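Local coordinates for protein diaminopropionate ammonia-lyase (Escherichia coli, PDB 4D9I) that breaks down both the D- and L-isomers of 2,3-diaminopropionate to pyruvate and ammonia by pyridoxal-phosphate-dependent elimination, working as a homodimer, at residues C48-L56 against V323-I334; K144-D152 against T376-H384. All blocks are in the same frame, centred on the assembly; numbering follows the deposited sequence.

Contact 1: residues C48-L56 against V323-I334; sequences CALDDLANL and VLGNPYGNDPRI
Asp331, from a loop far away in sequence, bonds with both carboxylate oxygens to backbone N-H groups in the first turn of helix 51-57. OD1 of Asp331 accepts from Asp52 N at 2.8 Å through its syn lone pair, while OD2 takes Leu53 N at 2.8 Å, 22° out of the carboxylate plane. Asp52 answers in the other direction, its OD2 receiving Asn330 N on the anti lone pair at 2.7 Å and a nearly straight 171°. Asn330 lies within a type II' turn, Tyr328 to Asp331, that follows helix 315-325 in this fold type II enzyme. An asparagine in place of Asp331 would probably leave one of the two N-H groups without its acceptor and remove the negative charge facing the helix start. Beside the turn, Leu56 has CG anti to the backbone N (chi1 -177°), which carries CD2 over the centre of the Tyr328 ring, 3.8 Å from its centroid. Deeper in, Leu53 meets Val323 CG1 with both methyls, and the Leu50 and Leu324 side chains cross at about a right angle, CD1 of Leu50 3.8 Å from CD2 of Leu324. Cys48, on strand 47-49, lays its CB against Pro332 CG and Ile334 CD1.

Contact 2: residues K144-D152 against T376-H384; sequences KGSAQERVD and TEGDTDVKH
This is a polar, water-bridged contact between the starts of two helices, 148-155 beside the four-stranded parallel sheet and 382-389 after strand 370-375 of the larger mixed sheet. Glu149 and Arg150 do most of the reaching. With CG anti to the backbone N (chi1 -173°) and the chain extended beyond it, Glu149 carries OE1 to the backbone of Val382, whose N donates to it at 2.9 Å, on the syn side and 17° out of the carboxylate plane. Val382 CG2 packs against the same oxygen. Asp381 is the N-cap of helix 382-389, its OD1 accepting His384 N from above the carboxylate plane at 3.0 Å. A water donates to both Glu149 OE1 and Asp381 OD1, placing two hydrogens between neighbouring carboxylates and probably easing their repulsion; a second one joins Glu149 OE2 to Asp379 O.

In this fold type II enzyme the contact joins the helix beside the small parallel sheet to the loop after strand 370-375, and Arg150 reaches across that loop. Its NH2 donates to Thr380 OG1 at 2.9 Å, close to the guanidinium plane, and that hydroxyl in turn donates to Glu377 OE1 at 2.7 Å. Glu377 OE1 also receives Asn122 ND2. Over one guanidinium face lies Asp381 CB, 3.4 Å above the plane and offset toward the rim. Asp381 OD2 lies well out of the guanidinium plane, so the long salt bridge from Arg150 NH1 to Asp381 OD2, 4.0 Å, rests on charge alone; a third water completes the link by accepting from Arg150 NH1 and donating to Asp381 OD2. Ala147, the N-cap residue of helix 148-155, touches Asp381 OD2 with its CB at 3.6 Å.

In the fold
Contacts 1 and 2 lie about 25 Å apart between centres and do not touch, their nearest atoms being about 6 Å from one another. Their segments alternate along the chain. Contact 1 joins strand 47-49 and the helix after it to the loop following helix 315-325, away from the catalytic residues and close to the second subunit, where Trp390 of that subunit packs on Leu53. Contact 2 instead joins elements next to the two sheets, near the active site: the Arg150 side chain is about 6 Å from that of Asp120, the inferred proton acceptor for the L-isomer, and the Glu377 side chain about 9 Å from a bound Tris molecule.

Contact 1: residues C48-L56 against V323-I334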
loop_
_atom_site.group_PDB
_atom_site.type_symbol
_atom_site.label_atom_id
_atom_site.label_comp_id
_atom_site.label_asym_id
_atom_site.label_seq_id
_atom_site.Cartn_x
_atom_site.Cartn_y
_atom_site.Cartn_z
ATOM N N CYS B 48 9.127 10.243 -9.992
ATOM C CA CYS B 48 9.542 9.660 -8.710
ATOM C C CYS B 48 10.624 8.607 -8.927
ATOM O O CYS B 48 10.505 7.771 -9.825
ATOM C CB CYS B 48 8.341 9.055 -7.984
ATOM S SG CYS B 48 6.904 10.147 -7.856
ATOM N N ALA B 49 11.671 8.647 -8.112
ATOM C CA ALA B 49 12.734 7.676 -8.215
ATOM C C ALA B 49 12.451 6.507 -7.272
ATOM O O ALA B 49 12.502 6.655 -6.055
ATOM C CB ALA B 49 14.086 8.320 -7.912
ATOM N N LEU B 50 12.142 5.344 -7.832
ATOM C CA LEU B 50 11.877 4.207 -6.978
ATOM C C LEU B 50 13.194 3.437 -6.828
ATOM O O LEU B 50 13.341 2.352 -7.353
ATOM C CB LEU B 50 10.727 3.341 -7.525
ATOM C CG LEU B 50 9.398 4.048 -7.819
ATOM C CD1 LEU B 50 8.384 3.031 -8.331
ATOM C CD2 LEU B 50 8.818 4.790 -6.605
ATOM N N ASP B 51 14.149 4.051 -6.134
ATOM C CA ASP B 51 15.504 3.491 -5.973
ATOM C C ASP B 51 15.538 2.113 -5.309
ATOM O O ASP B 51 16.283 1.212 -5.743
ATOM C CB ASP B 51 16.410 4.438 -5.178
ATOM C CG ASP B 51 16.806 5.695 -5.956
ATOM O OD1 ASP B 51 16.500 5.858 -7.171
ATOM O OD2 ASP B 51 17.458 6.546 -5.332
ATOM N N ASP B 52 14.789 1.960 -4.221
ATOM C CA ASP B 52 14.848 0.710 -3.479
ATOM C C ASP B 52 14.189 -0.424 -4.270
ATOM O O ASP B 52 14.690 -1.566 -4.264
ATOM C CB ASP B 52 14.261 0.868 -2.066
ATOM C CG ASP B 52 15.121 1.762 -1.197
ATOM O OD1 ASP B 52 16.340 1.776 -1.420
ATOM O OD2 ASP B 52 14.611 2.466 -0.311
ATOM N N LEU B 53 13.122 -0.100 -4.998
ATOM C CA LEU B 53 12.486 -1.079 -5.895
ATOM C C LEU B 53 13.438 -1.449 -7.052
ATOM O O LEU B 53 13.511 -2.627 -7.476
ATOM C CB LEU B 53 11.119 -0.562 -6.423
ATOM C CG LEU B 53 10.196 -1.607 -7.087
ATOM C CD1 LEU B 53 9.559 -2.506 -6.017
ATOM C CD2 LEU B 53 9.120 -0.995 -7.982
ATOM N N ALA B 54 14.189 -0.456 -7.546
ATOM C CA ALA B 54 15.152 -0.717 -8.614
ATOM C C ALA B 54 16.257 -1.676 -8.139
ATOM O O ALA B 54 16.638 -2.606 -8.857
ATOM C CB ALA B 54 15.746 0.588 -9.137
ATOM N N ASN B 55 16.752 -1.462 -6.921
ATOM C CA ASN B 55 17.714 -2.385 -6.306
ATOM C C ASN B 55 17.136 -3.810 -6.173
ATOM O O ASN B 55 17.758 -4.780 -6.598
ATOM C CB ASN B 55 18.154 -1.829 -4.952
ATOM C CG ASN B 55 19.152 -2.720 -4.239
ATOM O OD1 ASN B 55 20.205 -3.039 -4.767
ATOM N ND2 ASN B 55 18.826 -3.112 -3.016
ATOM N N LEU B 56 15.929 -3.925 -5.620
ATOM C CA LEU B 56 15.254 -5.227 -5.526
ATOM C C LEU B 56 15.088 -5.933 -6.890
ATOM O O LEU B 56 15.284 -7.142 -6.993
ATOM C CB LEU B 56 13.873 -5.076 -4.874
ATOM C CG LEU B 56 13.077 -6.375 -4.645
ATOM C CD1 LEU B 56 13.728 -7.319 -3.611
ATOM C CD2 LEU B 56 11.670 -6.017 -4.208
ATOM N N VAL B 323 2.068 -2.383 -5.773
ATOM C CA VAL B 323 3.529 -2.157 -5.603
ATOM C C VAL B 323 3.792 -0.642 -5.538
ATOM O O VAL B 323 4.560 -0.172 -4.696
ATOM C CB VAL B 323 4.343 -2.781 -6.766
ATOM C CG1 VAL B 323 5.817 -2.328 -6.746
ATOM C CG2 VAL B 323 4.243 -4.311 -6.758
ATOM N N LEU B 324 3.131 0.117 -6.425
ATOM C CA LEU B 324 3.214 1.579 -6.406
ATOM C C LEU B 324 2.585 2.217 -5.163
ATOM O O LEU B 324 3.123 3.196 -4.642
ATOM C CB LEU B 324 2.566 2.189 -7.675
ATOM C CG LEU B 324 3.335 1.965 -8.966
ATOM C CD1 LEU B 324 2.496 2.338 -10.208
ATOM C CD2 LEU B 324 4.626 2.746 -8.956
ATOM N N GLY B 325 1.471 1.657 -4.691
ATOM C CA GLY B 325 0.719 2.226 -3.584
ATOM C C GLY B 325 1.286 1.874 -2.212
ATOM O O GLY B 325 0.932 2.514 -1.214
ATOM N N ASN B 326 2.137 0.850 -2.143
ATOM C CA ASN B 326 2.786 0.503 -0.885
ATOM C C ASN B 326 4.231 0.180 -1.204
ATOM O O ASN B 326 4.601 -0.978 -1.360
ATOM C CB ASN B 326 2.060 -0.655 -0.161
ATOM C CG ASN B 326 2.698 -1.015 1.176
ATOM O OD1 ASN B 326 3.782 -0.519 1.536
ATOM N ND2 ASN B 326 2.060 -1.936 1.899
ATOM N N PRO B 327 5.048 1.235 -1.313
ATOM C CA PRO B 327 6.371 1.101 -1.892
ATOM C C PRO B 327 7.340 0.279 -1.041
ATOM O O PRO B 327 7.104 0.001 0.156
ATOM C CB PRO B 327 6.852 2.556 -2.052
ATOM C CG PRO B 327 5.996 3.356 -1.127
ATOM C CD PRO B 327 4.666 2.647 -1.081
ATOM N N TYR B 328 8.422 -0.113 -1.691
ATOM C CA TYR B 328 9.498 -0.867 -1.062
ATOM C C TYR B 328 10.502 0.075 -0.435
ATOM O O TYR B 328 10.737 1.184 -0.958
ATOM C CB TYR B 328 10.220 -1.718 -2.117
ATOM C CG TYR B 328 11.003 -2.880 -1.526
ATOM C CD1 TYR B 328 10.330 -3.942 -0.935
ATOM C CD2 TYR B 328 12.397 -2.922 -1.567
ATOM C CE1 TYR B 328 11.013 -5.014 -0.384
ATOM C CE2 TYR B 328 13.100 -4.009 -1.025
ATOM C CZ TYR B 328 12.378 -5.048 -0.439
ATOM O OH TYR B 328 12.988 -6.147 0.131
ATOM N N GLY B 329 11.118 -0.367 0.669
ATOM C CA GLY B 329 12.199 0.395 1.301
ATOM C C GLY B 329 11.710 1.789 1.666
ATOM O O GLY B 329 10.659 1.950 2.302
ATOM N N ASN B 330 12.462 2.805 1.260
ATOM C CA ASN B 330 12.088 4.192 1.557
ATOM C C ASN B 330 11.513 4.933 0.345
ATOM O O ASN B 330 11.398 6.154 0.365
ATOM C CB ASN B 330 13.303 4.948 2.131
ATOM C CG ASN B 330 13.772 4.370 3.451
ATOM O OD1 ASN B 330 14.984 4.215 3.703
ATOM N ND2 ASN B 330 12.826 4.039 4.306
ATOM N N ASP B 331 11.133 4.191 -0.687
ATOM C CA ASP B 331 10.684 4.792 -1.950
ATOM C C ASP B 331 9.432 5.639 -1.733
ATOM O O ASP B 331 8.645 5.347 -0.817
ATOM C CB ASP B 331 10.373 3.715 -2.980
ATOM C CG ASP B 331 11.622 3.130 -3.628
ATOM O OD1 ASP B 331 12.728 3.636 -3.392
ATOM O OD2 ASP B 331 11.498 2.146 -4.377
ATOM N N PRO B 332 9.226 6.680 -2.571
ATOM C CA PRO B 332 7.956 7.428 -2.471
ATOM C C PRO B 332 6.768 6.577 -2.948
ATOM O O PRO B 332 6.938 5.705 -3.803
ATOM C CB PRO B 332 8.173 8.623 -3.434
ATOM C CG PRO B 332 9.149 8.086 -4.442
ATOM C CD PRO B 332 10.090 7.207 -3.645
ATOM N N ARG B 333 5.587 6.842 -2.381
ATOM C CA ARG B 333 4.351 6.126 -2.678
ATOM C C ARG B 333 3.606 6.827 -3.823
ATOM O O ARG B 333 3.617 8.043 -3.876
ATOM C CB ARG B 333 3.472 6.155 -1.424
ATOM C CG ARG B 333 2.057 5.627 -1.605
ATOM C CD ARG B 333 1.495 5.227 -0.250
ATOM N NE ARG B 333 0.037 5.148 -0.267
ATOM C CZ ARG B 333 -0.744 6.118 0.201
ATOM N NH1 ARG B 333 -0.189 7.188 0.770
ATOM N NH2 ARG B 333 -2.061 6.004 0.191
ATOM N N ILE B 334 2.953 6.056 -4.697
ATOM C CA ILE B 334 2.260 6.584 -5.880
ATOM C C ILE B 334 0.876 5.925 -5.981
ATOM O O ILE B 334 0.744 4.697 -5.873
ATOM C CB ILE B 334 3.081 6.320 -7.181
ATOM C CG1 ILE B 334 4.431 7.076 -7.142
ATOM C CG2 ILE B 334 2.265 6.661 -8.416
ATOM C CD1 ILE B 334 5.441 6.672 -8.209
#

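Contact 2: residues K144-D152 against T376-H384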
loop_
_atom_site.group_PDB
_atom_site.type_symbol
_atom_site.label_atom_id
_atom_site.label_comp_id
_atom_site.label_asym_id
_atom_site.label_seq_id
_atom_site.Cartn_x
_atom_site.Cartn_y
_atom_site.Cartn_z
ATOM N N LYS B 144 -21.852 1.003 -21.752
ATOM C CA LYS B 144 -22.434 0.155 -20.717
ATOM C C LYS B 144 -21.350 -0.372 -19.789
ATOM O O LYS B 144 -20.290 -0.824 -20.246
ATOM C CB LYS B 144 -23.240 -1.003 -21.333
ATOM C CG LYS B 144 -22.426 -2.058 -22.076
ATOM N N GLY B 145 -21.601 -0.269 -18.486
ATOM C CA GLY B 145 -20.660 -0.750 -17.474
ATOM C C GLY B 145 -19.856 0.324 -16.766
ATOM O O GLY B 145 -19.226 0.049 -15.742
ATOM N N SER B 146 -19.885 1.543 -17.303
ATOM C CA SER B 146 -19.103 2.670 -16.777
ATOM C C SER B 146 -19.307 2.954 -15.298
ATOM O O SER B 146 -20.429 3.053 -14.830
ATOM C CB SER B 146 -19.395 3.948 -17.573
ATOM O OG SER B 146 -18.743 3.923 -18.822
ATOM N N ALA B 147 -18.199 3.117 -14.582
ATOM C CA ALA B 147 -18.212 3.417 -13.152
ATOM C C ALA B 147 -18.941 4.729 -12.928
ATOM O O ALA B 147 -18.601 5.741 -13.539
ATOM C CB ALA B 147 -16.786 3.508 -12.616
ATOM N N GLN B 148 -19.934 4.700 -12.046
ATOM C CA GLN B 148 -20.737 5.878 -11.707
ATOM C C GLN B 148 -19.879 7.084 -11.324
ATOM O O GLN B 148 -20.222 8.223 -11.649
ATOM C CB GLN B 148 -21.714 5.550 -10.575
ATOM C CG GLN B 148 -22.823 6.575 -10.388
ATOM C CD GLN B 148 -23.824 6.562 -11.524
ATOM O OE1 GLN B 148 -23.887 7.495 -12.324
ATOM N NE2 GLN B 148 -24.611 5.490 -11.602
ATOM N N GLU B 149 -18.766 6.834 -10.637
ATOM C CA GLU B 149 -17.862 7.914 -10.241
ATOM C C GLU B 149 -17.312 8.685 -11.433
ATOM O O GLU B 149 -17.188 9.907 -11.379
ATOM C CB GLU B 149 -16.696 7.388 -9.399
ATOM C CG GLU B 149 -15.834 8.502 -8.818
ATOM C CD GLU B 149 -14.627 8.004 -8.031
ATOM O OE1 GLU B 149 -14.503 6.791 -7.798
ATOM O OE2 GLU B 149 -13.806 8.845 -7.638
ATOM N N ARG B 150 -16.975 7.972 -12.500
ATOM C CA ARG B 150 -16.408 8.612 -13.678
ATOM C C ARG B 150 -17.479 9.434 -14.423
ATOM O O ARG B 150 -17.194 10.534 -14.924
ATOM C CB ARG B 150 -15.743 7.581 -14.592
ATOM C CG ARG B 150 -14.524 6.907 -13.988
ATOM C CD ARG B 150 -13.937 5.877 -14.937
ATOM N NE ARG B 150 -12.621 5.466 -14.474
ATOM C CZ ARG B 150 -12.254 4.219 -14.186
ATOM N NH1 ARG B 150 -13.084 3.197 -14.342
ATOM N NH2 ARG B 150 -11.019 4.000 -13.767
ATOM N N VAL B 151 -18.701 8.905 -14.468
ATOM C CA VAL B 151 -19.872 9.623 -14.984
ATOM C C VAL B 151 -20.023 10.932 -14.217
ATOM O O VAL B 151 -20.085 12.012 -14.803
ATOM C CB VAL B 151 -21.162 8.774 -14.835
ATOM C CG1 VAL B 151 -22.398 9.581 -15.192
ATOM C CG2 VAL B 151 -21.063 7.509 -15.675
ATOM N N ASP B 152 -20.031 10.808 -12.891
ATOM C CA ASP B 152 -20.199 11.947 -12.005
ATOM C C ASP B 152 -19.079 12.989 -12.145
ATOM O O ASP B 152 -19.350 14.188 -12.070
ATOM C CB ASP B 152 -20.395 11.464 -10.553
ATOM C CG ASP B 152 -21.773 10.814 -10.338
ATOM O OD1 ASP B 152 -22.635 10.939 -11.231
ATOM O OD2 ASP B 152 -21.997 10.164 -9.287
ATOM N N THR B 376 -0.218 6.716 -15.799
ATOM C CA THR B 376 -1.112 7.597 -16.580
ATOM C C THR B 376 -2.316 8.107 -15.801
ATOM O O THR B 376 -2.930 9.106 -16.197
ATOM C CB THR B 376 -1.616 6.864 -17.832
ATOM O OG1 THR B 376 -2.027 5.547 -17.435
ATOM C CG2 THR B 376 -0.506 6.775 -18.874
ATOM N N GLU B 377 -2.671 7.436 -14.701
ATOM C CA GLU B 377 -3.794 7.894 -13.883
ATOM C C GLU B 377 -3.630 7.472 -12.439
ATOM O O GLU B 377 -2.952 6.480 -12.163
ATOM C CB GLU B 377 -5.137 7.343 -14.413
ATOM C CG GLU B 377 -5.216 5.813 -14.426
ATOM C CD GLU B 377 -6.643 5.268 -14.563
ATOM O OE1 GLU B 377 -7.601 6.029 -14.884
ATOM O OE2 GLU B 377 -6.802 4.041 -14.359
ATOM N N GLY B 378 -4.266 8.213 -11.531
ATOM C CA GLY B 378 -4.396 7.775 -10.148
ATOM C C GLY B 378 -5.655 6.940 -9.977
ATOM O O GLY B 378 -6.117 6.284 -10.928
ATOM N N ASP B 379 -6.231 7.007 -8.779
ATOM C CA ASP B 379 -7.415 6.242 -8.426
ATOM C C ASP B 379 -8.693 6.896 -8.961
ATOM O O ASP B 379 -9.536 7.393 -8.200
ATOM C CB ASP B 379 -7.485 6.044 -6.901
ATOM C CG ASP B 379 -7.383 7.351 -6.133
ATOM O OD1 ASP B 379 -7.016 8.385 -6.735
ATOM O OD2 ASP B 379 -7.655 7.350 -4.919
ATOM N N THR B 380 -8.843 6.882 -10.281
ATOM C CA THR B 380 -9.993 7.489 -10.904
ATOM C C THR B 380 -11.291 6.739 -10.566
ATOM O O THR B 380 -12.363 7.305 -10.670
ATOM C CB THR B 380 -9.779 7.611 -12.423
ATOM O OG1 THR B 380 -9.451 6.326 -12.951
ATOM C CG2 THR B 380 -8.633 8.583 -12.709
ATOM N N ASP B 381 -11.173 5.472 -10.173
ATOM C CA ASP B 381 -12.273 4.688 -9.643
ATOM C C ASP B 381 -11.862 4.239 -8.221
ATOM O O ASP B 381 -11.169 3.235 -8.073
ATOM C CB ASP B 381 -12.547 3.471 -10.543
ATOM C CG ASP B 381 -13.668 2.569 -10.015
ATOM O OD1 ASP B 381 -14.040 2.655 -8.829
ATOM O OD2 ASP B 381 -14.175 1.739 -10.791
ATOM N N VAL B 382 -12.281 4.985 -7.201
ATOM C CA VAL B 382 -11.781 4.729 -5.840
ATOM C C VAL B 382 -12.252 3.384 -5.273
ATOM O O VAL B 382 -11.546 2.762 -4.458
ATOM C CB VAL B 382 -12.060 5.893 -4.856
ATOM C CG1 VAL B 382 -11.424 7.182 -5.349
ATOM C CG2 VAL B 382 -13.549 6.079 -4.630
ATOM N N LYS B 383 -13.444 2.954 -5.708
ATOM C CA LYS B 383 -14.031 1.675 -5.315
ATOM C C LYS B 383 -13.112 0.545 -5.761
ATOM O O LYS B 383 -12.669 -0.261 -4.955
ATOM C CB LYS B 383 -15.410 1.510 -5.971
ATOM C CG LYS B 383 -16.316 0.483 -5.320
ATOM C CD LYS B 383 -17.744 0.680 -5.827
ATOM C CE LYS B 383 -18.692 -0.384 -5.299
ATOM N NZ LYS B 383 -18.140 -1.754 -5.523
ATOM N N HIS B 384 -12.814 0.520 -7.060
ATOM C CA HIS B 384 -11.918 -0.475 -7.656
ATOM C C HIS B 384 -10.513 -0.393 -7.091
ATOM O O HIS B 384 -9.851 -1.426 -6.821
ATOM C CB HIS B 384 -11.947 -0.291 -9.182
ATOM C CG HIS B 384 -11.009 -1.195 -9.930
ATOM N ND1 HIS B 384 -11.255 -2.508 -10.106
ATOM C CD2 HIS B 384 -9.785 -0.934 -10.539
ATOM C CE1 HIS B 384 -10.243 -3.064 -10.796
ATOM N NE2 HIS B 384 -9.339 -2.096 -11.063
HETATM O O HOH W 1 -15.684 4.337 -7.868
HETATM O O HOH W 2 -11.290 9.248 -8.125
HETATM O O HOH W 3 -12.972 0.759 -12.938
#